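Local coordinates for thiamine phosphate pyrophosphorylase (PDB 3CEU), which probably catalyses the joining of the pyrimidine and thiazole halves of thiamine phosphate, a late step of thiamine diphosphate biosynthesis, at residues A21-G26 and H54-T59; L172-N177 and I191-K196. One frame throughout, in Å; residues are numbered along the deposited sequence.

Both contacts join parts of one TIM barrel: contact 1 a helix to a strand, contact 2 two helices. Contact 1 lies at the amino-terminal end of the strands, where strand 57-59 begins and helix 15-24 ends; contact 2 follows strand 168-171, the last of the eight, and joins a short helix to the closing helix 188-201. Their centres are about 14 Å apart, and helix 188-201 bridges them by packing on helix 15-24: L22 CD2 lies 3.7 Å from F194 CB, and E25 OE1 makes a long, weak ion pair with K195 NZ. TIM-barrel enzymes place their active sites at the carboxyl ends of the strands. Contact 1 is therefore at the far end from the presumed site, whereas segment 172-177 starts at the end where the site would be expected.

Contact 1 of 2, residues A21-G26 and H54-T59; sequences ALFEEG and HRRIVT
The backbone O of F23 accepts the N of G26 at 2.7 Å, one of the two bonds of the Schellman motif that ends helix 15-24 of this TIM barrel, while the ring of F23 reaches across to R56 and I57. G26 suits the turn because its positive phi would press a side chain against the preceding carbonyl. Helix 15-24 packs against the outside of the barrel, and F23 touches L30 of strand 29-32 and reaches the start of strand 57-59. With CG beside the backbone N and opposite the carbonyl carbon (chi1 -85°), the phenyl group is carried out toward that strand.

R56 offers its aliphatic root: its CB lies 3.5 Å from F23 CE1, approaching the ring obliquely. The chain then bends at chi2 (-88°), and the guanidinium leads away from the phenylalanine to the exposed surface, so a long residue with a greasy base and a charged end fits this border. I57, by contrast, is buried, and its branched apolar chain fills the space among F23, L30 and L32. Y53 stacks its ring on that of F23.

The turn before the strand is held by I57 N to H54 O at 3.2 Å, and by the H54 imidazole, whose ND1 bonds to F69 O and whose NE2 meets L46 O and I49 O. Across the contact, F23 and I57 cross at about a right angle: CG1 of I57 sits at the ring's edge, 3.6 Å from F23 CZ, and I57 CD1 lies 4.0 Å from F23 CE2.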
loop_
_atom_site.group_PDB
_atom_site.type_symbol
_atom_site.label_atom_id
_atom_site.label_comp_id
_atom_site.label_asym_id
_atom_site.label_seq_id
_atom_site.Cartn_x
_atom_site.Cartn_y
_atom_site.Cartn_z
ATOM N N ALA A 21 8.875 -13.140 -1.066
ATOM C CA ALA A 21 8.206 -14.077 -0.174
ATOM C C ALA A 21 6.771 -13.619 0.116
ATOM O O ALA A 21 5.863 -14.444 0.258
ATOM C CB ALA A 21 9.006 -14.204 1.134
ATOM N N LEU A 22 6.578 -12.304 0.213
ATOM C CA LEU A 22 5.256 -11.740 0.473
ATOM C C LEU A 22 4.384 -11.875 -0.786
ATOM O O LEU A 22 3.182 -12.138 -0.697
ATOM C CB LEU A 22 5.375 -10.260 0.899
ATOM C CG LEU A 22 6.115 -9.982 2.226
ATOM C CD1 LEU A 22 6.535 -8.521 2.333
ATOM C CD2 LEU A 22 5.216 -10.355 3.386
ATOM N N PHE A 23 4.971 -11.696 -1.962
ATOM C CA PHE A 23 4.177 -11.856 -3.174
ATOM C C PHE A 23 3.730 -13.320 -3.249
ATOM O O PHE A 23 2.553 -13.611 -3.462
ATOM C CB PHE A 23 4.981 -11.465 -4.420
ATOM C CG PHE A 23 4.954 -9.986 -4.720
ATOM C CD1 PHE A 23 3.743 -9.317 -4.869
ATOM C CD2 PHE A 23 6.132 -9.266 -4.872
ATOM C CE1 PHE A 23 3.706 -7.958 -5.168
ATOM C CE2 PHE A 23 6.104 -7.903 -5.172
ATOM C CZ PHE A 23 4.888 -7.253 -5.320
ATOM N N GLU A 24 4.671 -14.237 -3.039
ATOM C CA GLU A 24 4.388 -15.668 -3.066
ATOM C C GLU A 24 3.238 -16.067 -2.126
ATOM O O GLU A 24 2.584 -17.089 -2.340
ATOM C CB GLU A 24 5.658 -16.452 -2.712
ATOM C CG GLU A 24 6.679 -16.518 -3.853
ATOM C CD GLU A 24 8.031 -17.063 -3.419
ATOM O OE1 GLU A 24 8.061 -18.068 -2.669
ATOM O OE2 GLU A 24 9.068 -16.493 -3.839
ATOM N N GLU A 25 2.995 -15.260 -1.093
ATOM C CA GLU A 25 1.919 -15.534 -0.146
ATOM C C GLU A 25 0.654 -14.756 -0.503
ATOM O O GLU A 25 -0.240 -14.570 0.330
ATOM C CB GLU A 25 2.356 -15.197 1.279
ATOM C CG GLU A 25 3.513 -16.046 1.787
ATOM C CD GLU A 25 3.180 -17.537 1.847
ATOM O OE1 GLU A 25 4.111 -18.343 2.045
ATOM O OE2 GLU A 25 1.992 -17.910 1.712
ATOM N N GLY A 26 0.596 -14.287 -1.745
ATOM C CA GLY A 26 -0.579 -13.576 -2.217
ATOM C C GLY A 26 -0.683 -12.082 -1.983
ATOM O O GLY A 26 -1.793 -11.552 -1.971
ATOM N N HIS A 54 5.868 -7.736 -11.132
ATOM C CA HIS A 54 6.027 -6.314 -11.408
ATOM C C HIS A 54 4.729 -5.544 -11.583
ATOM O O HIS A 54 4.656 -4.380 -11.184
ATOM C CB HIS A 54 6.935 -6.090 -12.622
ATOM C CG HIS A 54 8.378 -6.342 -12.330
ATOM N ND1 HIS A 54 9.392 -5.982 -13.195
ATOM C CD2 HIS A 54 8.983 -6.923 -11.267
ATOM C CE1 HIS A 54 10.554 -6.331 -12.675
ATOM N NE2 HIS A 54 10.334 -6.904 -11.505
ATOM N N ARG A 55 3.705 -6.173 -12.157
ATOM C CA ARG A 55 2.429 -5.482 -12.341
ATOM C C ARG A 55 1.615 -5.419 -11.051
ATOM O O ARG A 55 0.413 -5.160 -11.085
ATOM C CB ARG A 55 1.582 -6.148 -13.428
ATOM C CG ARG A 55 0.854 -7.410 -12.992
ATOM C CD ARG A 55 1.659 -8.630 -13.370
ATOM N NE ARG A 55 0.811 -9.684 -13.916
ATOM C CZ ARG A 55 1.242 -10.599 -14.779
ATOM N NH1 ARG A 55 2.508 -10.584 -15.190
ATOM N NH2 ARG A 55 0.410 -11.529 -15.236
ATOM N N ARG A 56 2.273 -5.658 -9.920
ATOM C CA ARG A 56 1.621 -5.620 -8.610
ATOM C C ARG A 56 2.293 -4.539 -7.756
ATOM O O ARG A 56 1.958 -4.363 -6.585
ATOM C CB ARG A 56 1.776 -6.968 -7.905
ATOM C CG ARG A 56 1.082 -8.142 -8.576
ATOM C CD ARG A 56 -0.345 -8.279 -8.093
ATOM N NE ARG A 56 -0.917 -9.577 -8.421
ATOM C CZ ARG A 56 -2.182 -9.911 -8.187
ATOM N NH1 ARG A 56 -3.002 -9.035 -7.618
ATOM N NH2 ARG A 56 -2.633 -11.113 -8.535
ATOM N N ILE A 57 3.240 -3.825 -8.359
ATOM C CA ILE A 57 3.995 -2.771 -7.682
ATOM C C ILE A 57 3.680 -1.356 -8.200
ATOM O O ILE A 57 3.616 -1.132 -9.405
ATOM C CB ILE A 57 5.521 -3.026 -7.845
ATOM C CG1 ILE A 57 5.880 -4.389 -7.248
ATOM C CG2 ILE A 57 6.322 -1.910 -7.178
ATOM C CD1 ILE A 57 7.313 -4.826 -7.509
ATOM N N VAL A 58 3.478 -0.420 -7.276
ATOM C CA VAL A 58 3.213 0.976 -7.606
ATOM C C VAL A 58 4.379 1.737 -7.005
ATOM O O VAL A 58 4.770 1.462 -5.866
ATOM C CB VAL A 58 1.907 1.485 -6.961
ATOM C CG1 VAL A 58 1.669 2.941 -7.349
ATOM C CG2 VAL A 58 0.721 0.624 -7.390
ATOM N N THR A 59 4.952 2.677 -7.754
ATOM C CA THR A 59 6.107 3.430 -7.237
ATOM C C THR A 59 5.805 4.892 -6.934
ATOM O O THR A 59 5.068 5.548 -7.668
ATOM C CB THR A 59 7.297 3.390 -8.224
ATOM O OG1 THR A 59 8.367 4.185 -7.706
ATOM C CG2 THR A 59 6.898 3.913 -9.593
#

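Contact 2 of 2, residues L172-N177 and I191-K196; sequences LGDLWN and IEHFKK
Segments 172-177 and 191-196 come closest at L175 and F194, whose CA atoms are 7.0 Å apart. The first holds a short helix that starts at G173, entered from the last barrel strand with L172 at its N-cap position; the second is part of helix 188-201, which closes the TIM-barrel fold. D174 and H193 supply the polar half of the contact. H193 keeps its CG opposite the backbone N (chi1 -174°), which sends the imidazole toward the short helix, where NE2 donates to D174 OD2 at 2.8 Å. The bond is nearly straight (174°) and lies in the imidazole plane, but reaches the carboxylate from above its plane, the two planes being 74° apart.

The apolar half is L175 CD1 against F194 CD2 at 4.1 Å. Leucine and phenylalanine suit this inward side, since L175 also rests on V5 and F194 on L3, both of strand 2-6. With a leucine in place of H193, the partly exposed carboxylate of D174 would probably lose its mate and be set free to turn. Here NE2 is the donor, so it carries a proton, and the nearby negative charge would tend to favour a positive ring.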
loop_
_atom_site.group_PDB
_atom_site.type_symbol
_atom_site.label_atom_id
_atom_site.label_comp_id
_atom_site.label_asym_id
_atom_site.label_seq_id
_atom_site.Cartn_x
_atom_site.Cartn_y
_atom_site.Cartn_z
ATOM N N LEU A 172 2.362 -0.580 6.813
ATOM C CA LEU A 172 3.789 -0.367 6.638
ATOM C C LEU A 172 4.518 -0.785 7.914
ATOM O O LEU A 172 5.158 -1.835 7.951
ATOM C CB LEU A 172 4.077 1.104 6.297
ATOM C CG LEU A 172 5.387 1.387 5.535
ATOM C CD1 LEU A 172 5.387 2.812 4.961
ATOM C CD2 LEU A 172 6.567 1.193 6.471
ATOM N N GLY A 173 4.392 0.022 8.963
ATOM C CA GLY A 173 5.057 -0.277 10.223
ATOM C C GLY A 173 4.694 -1.590 10.906
ATOM O O GLY A 173 5.571 -2.394 11.246
ATOM N N ASP A 174 3.403 -1.818 11.118
ATOM C CA ASP A 174 2.970 -3.037 11.791
ATOM C C ASP A 174 3.528 -4.294 11.146
ATOM O O ASP A 174 3.513 -5.375 11.747
ATOM C CB ASP A 174 1.455 -3.140 11.809
ATOM C CG ASP A 174 0.988 -4.436 12.422
ATOM O OD1 ASP A 174 1.303 -4.672 13.611
ATOM O OD2 ASP A 174 0.321 -5.225 11.720
ATOM N N LEU A 175 4.022 -4.149 9.919
ATOM C CA LEU A 175 4.571 -5.282 9.207
ATOM C C LEU A 175 6.104 -5.323 9.217
ATOM O O LEU A 175 6.698 -6.273 9.745
ATOM C CB LEU A 175 4.025 -5.298 7.775
ATOM C CG LEU A 175 4.313 -6.547 6.950
ATOM C CD1 LEU A 175 3.286 -6.682 5.841
ATOM C CD2 LEU A 175 5.716 -6.448 6.388
ATOM N N TRP A 176 6.745 -4.298 8.659
ATOM C CA TRP A 176 8.204 -4.255 8.604
ATOM C C TRP A 176 8.896 -4.158 9.974
ATOM O O TRP A 176 10.014 -4.650 10.149
ATOM C CB TRP A 176 8.662 -3.106 7.696
ATOM C CG TRP A 176 8.152 -3.228 6.296
ATOM C CD1 TRP A 176 7.138 -2.515 5.731
ATOM C CD2 TRP A 176 8.588 -4.161 5.302
ATOM N NE1 TRP A 176 6.909 -2.950 4.442
ATOM C CE2 TRP A 176 7.787 -3.962 4.155
ATOM C CE3 TRP A 176 9.577 -5.158 5.271
ATOM C CZ2 TRP A 176 7.943 -4.714 2.988
ATOM C CZ3 TRP A 176 9.731 -5.910 4.106
ATOM C CH2 TRP A 176 8.918 -5.682 2.986
ATOM N N ASN A 177 8.235 -3.531 10.941
ATOM C CA ASN A 177 8.793 -3.406 12.279
ATOM C C ASN A 177 9.008 -4.786 12.910
ATOM O O ASN A 177 9.651 -4.908 13.962
ATOM C CB ASN A 177 7.857 -2.567 13.162
ATOM C CG ASN A 177 7.786 -1.095 12.720
ATOM O OD1 ASN A 177 6.883 -0.349 13.118
ATOM N ND2 ASN A 177 8.751 -0.677 11.901
ATOM N N ILE A 191 6.737 -12.738 7.497
ATOM C CA ILE A 191 5.877 -13.529 6.628
ATOM C C ILE A 191 4.705 -14.135 7.391
ATOM O O ILE A 191 3.582 -14.152 6.895
ATOM C CB ILE A 191 6.654 -14.671 5.939
ATOM C CG1 ILE A 191 7.971 -14.142 5.361
ATOM C CG2 ILE A 191 5.798 -15.291 4.821
ATOM C CD1 ILE A 191 7.794 -12.959 4.424
ATOM N N GLU A 192 4.953 -14.626 8.599
ATOM C CA GLU A 192 3.879 -15.215 9.379
ATOM C C GLU A 192 2.845 -14.169 9.753
ATOM O O GLU A 192 1.638 -14.431 9.736
ATOM C CB GLU A 192 4.436 -15.900 10.635
ATOM C CG GLU A 192 5.403 -17.032 10.311
ATOM C CD GLU A 192 5.852 -17.804 11.535
ATOM O OE1 GLU A 192 5.107 -18.690 11.995
ATOM O OE2 GLU A 192 6.956 -17.524 12.046
ATOM N N HIS A 193 3.312 -12.972 10.076
ATOM C CA HIS A 193 2.399 -11.899 10.460
ATOM C C HIS A 193 1.590 -11.403 9.253
ATOM O O HIS A 193 0.458 -10.940 9.413
ATOM C CB HIS A 193 3.180 -10.749 11.086
ATOM C CG HIS A 193 2.315 -9.661 11.629
ATOM N ND1 HIS A 193 1.480 -9.848 12.710
ATOM C CD2 HIS A 193 2.117 -8.392 11.207
ATOM C CE1 HIS A 193 0.797 -8.736 12.924
ATOM N NE2 HIS A 193 1.164 -7.841 12.027
ATOM N N PHE A 194 2.159 -11.509 8.050
ATOM C CA PHE A 194 1.453 -11.082 6.839
ATOM C C PHE A 194 0.288 -12.036 6.566
ATOM O O PHE A 194 -0.829 -11.599 6.279
ATOM C CB PHE A 194 2.393 -11.060 5.627
ATOM C CG PHE A 194 1.674 -10.882 4.308
ATOM C CD1 PHE A 194 1.444 -11.971 3.473
ATOM C CD2 PHE A 194 1.172 -9.639 3.932
ATOM C CE1 PHE A 194 0.712 -11.826 2.280
ATOM C CE2 PHE A 194 0.439 -9.479 2.743
ATOM C CZ PHE A 194 0.208 -10.572 1.919
ATOM N N LYS A 195 0.563 -13.337 6.665
ATOM C CA LYS A 195 -0.451 -14.354 6.442
ATOM C C LYS A 195 -1.598 -14.148 7.421
ATOM O O LYS A 195 -2.774 -14.333 7.074
ATOM C CB LYS A 195 0.120 -15.758 6.641
ATOM C CG LYS A 195 1.144 -16.199 5.610
ATOM C CD LYS A 195 1.441 -17.679 5.789
ATOM C CE LYS A 195 2.416 -18.189 4.757
ATOM N NZ LYS A 195 2.526 -19.681 4.812
ATOM N N LYS A 196 -1.261 -13.773 8.653
ATOM C CA LYS A 196 -2.297 -13.538 9.647
ATOM C C LYS A 196 -3.177 -12.373 9.168
ATOM O O LYS A 196 -4.393 -12.508 9.107
ATOM C CB LYS A 196 -1.667 -13.222 11.009
ATOM C CG LYS A 196 -2.680 -12.876 12.095
ATOM C CD LYS A 196 -2.012 -12.272 13.335
ATOM C CE LYS A 196 -1.322 -13.330 14.193
ATOM N NZ LYS A 196 -0.777 -12.769 15.468
#